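Neck and C-terminal motor domain of Kar3 (Candida glabrata, PDB 4GKR) is a kinesin-14 motor that binds ADP and magnesium and probably uses ATP hydrolysis to drive movement along microtubules in mitosis. Local coordinates at residues 234-237 with 238-242. Numbering follows the deposited sequence.
Sequences ANEH and SSRSH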
loop_
_atom_site.group_PDB
_atom_site.type_symbol
_atom_site.label_atom_id
_atom_site.label_comp_id
_atom_site.label_asym_id
_atom_site.label_seq_id
_atom_site.Cartn_x
_atom_site.Cartn_y
_atom_site.Cartn_z
ATOM N N ALA A 234 -16.493 -9.314 12.211
ATOM C CA ALA A 234 -15.071 -9.047 12.022
ATOM C C ALA A 234 -14.740 -8.594 10.606
ATOM O O ALA A 234 -13.883 -7.720 10.419
ATOM C CB ALA A 234 -14.258 -10.267 12.393
ATOM N N ASN A 235 -15.406 -9.180 9.607
ATOM C CA ASN A 235 -15.115 -8.798 8.211
ATOM C C ASN A 235 -15.650 -7.417 7.907
ATOM O O ASN A 235 -14.968 -6.610 7.264
ATOM C CB ASN A 235 -15.674 -9.800 7.182
ATOM C CG ASN A 235 -14.846 -11.076 7.085
ATOM O OD1 ASN A 235 -13.655 -11.079 7.388
ATOM N ND2 ASN A 235 -15.490 -12.177 6.675
ATOM N N GLU A 236 -16.867 -7.148 8.385
ATOM C CA GLU A 236 -17.442 -5.836 8.214
ATOM C C GLU A 236 -16.529 -4.811 8.862
ATOM O O GLU A 236 -16.239 -3.767 8.274
ATOM C CB GLU A 236 -18.850 -5.751 8.774
ATOM C CG GLU A 236 -19.560 -4.463 8.380
ATOM C CD GLU A 236 -19.400 -4.128 6.899
ATOM O OE1 GLU A 236 -19.538 -5.055 6.049
ATOM O OE2 GLU A 236 -19.130 -2.935 6.577
ATOM N N HIS A 237 -16.043 -5.147 10.049
ATOM C CA HIS A 237 -15.183 -4.268 10.788
ATOM C C HIS A 237 -13.921 -3.974 10.060
ATOM O O HIS A 237 -13.573 -2.813 9.887
ATOM C CB HIS A 237 -14.874 -4.834 12.158
ATOM C CG HIS A 237 -14.029 -3.920 13.013
ATOM N ND1 HIS A 237 -14.566 -2.990 13.829
ATOM C CD2 HIS A 237 -12.639 -3.812 13.148
ATOM C CE1 HIS A 237 -13.576 -2.329 14.468
ATOM N NE2 HIS A 237 -12.397 -2.829 14.047
ATOM N N SER A 238 -13.209 -4.999 9.607
ATOM C CA SER A 238 -11.923 -4.723 8.971
ATOM C C SER A 238 -12.070 -4.045 7.607
ATOM O O SER A 238 -11.160 -3.355 7.158
ATOM C CB SER A 238 -11.074 -5.972 8.882
ATOM O OG SER A 238 -11.785 -6.896 8.136
ATOM N N SER A 239 -13.222 -4.207 6.968
ATOM C CA SER A 239 -13.461 -3.531 5.697
ATOM C C SER A 239 -13.741 -2.024 5.878
ATOM O O SER A 239 -13.733 -1.255 4.913
ATOM C CB SER A 239 -14.593 -4.200 4.941
ATOM O OG SER A 239 -15.812 -3.610 5.354
ATOM N N ARG A 240 -13.995 -1.623 7.118
ATOM C CA ARG A 240 -14.099 -0.220 7.484
ATOM C C ARG A 240 -12.837 0.287 8.210
ATOM O O ARG A 240 -12.889 1.284 8.904
ATOM C CB ARG A 240 -15.317 -0.011 8.380
ATOM C CG ARG A 240 -16.645 -0.101 7.664
ATOM C CD ARG A 240 -17.792 -0.261 8.667
ATOM N NE ARG A 240 -19.052 -0.513 7.981
ATOM C CZ ARG A 240 -20.087 0.331 7.939
ATOM N NH1 ARG A 240 -20.043 1.489 8.584
ATOM N NH2 ARG A 240 -21.186 -0.006 7.261
ATOM N N SER A 241 -11.716 -0.407 8.067
ATOM C CA SER A 241 -10.499 -0.081 8.804
ATOM C C SER A 241 -9.309 0.017 7.878
ATOM O O SER A 241 -9.283 -0.633 6.811
ATOM C CB SER A 241 -10.171 -1.193 9.784
ATOM O OG SER A 241 -11.213 -1.430 10.697
ATOM N N HIS A 242 -8.305 0.788 8.289
ATOM C CA HIS A 242 -7.005 0.677 7.628
ATOM C C HIS A 242 -6.198 -0.361 8.331
ATOM O O HIS A 242 -6.284 -0.510 9.547
ATOM C CB HIS A 242 -6.235 1.987 7.604
ATOM C CG HIS A 242 -7.087 3.191 7.340
ATOM N ND1 HIS A 242 -7.730 3.382 6.173
ATOM C CD2 HIS A 242 -7.400 4.270 8.145
ATOM C CE1 HIS A 242 -8.418 4.531 6.231
ATOM N NE2 HIS A 242 -8.215 5.072 7.438
#
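Glu236 has CG opposite its backbone N (chi1 -170°), beside the carbonyl carbon, and bends at chi2, while the Arg240 chain runs extended from CG to NE, and the two side chains meet one helical turn apart in a salt bridge. Glu236 OE2 accepts from Arg240 NE at 2.8 Å through its anti lone pair; the bond is nearly straight (173°) and lies in the guanidinium plane, with the carboxylate turned 77° against it. Next to this pair Ser239 OG turns back to Glu236 O at 3.0 Å. Ser238 OG reaches one turn back to Ala234 O at 3.2 Å, the carbonyl already bonded by Ser238 N from the opposite face. His237 O is also gripped from both faces, by Arg240 N at 3.0 Å and by Ser241 OG at 2.9 Å, as the backbone passes from helical to extended at Ser241. The sequence NEHSSRSH matches the kinesin switch-1 motif, consistent with the Ser239 side chain lying about 5 Å from the bound magnesium ion and from ADP. Past this turn the chain runs by the nucleotide, Ser239 touching Thr116, and enters strand 242-252, which pairs antiparallel with strand 152-163, whose Tyr163 meets the His237 ring.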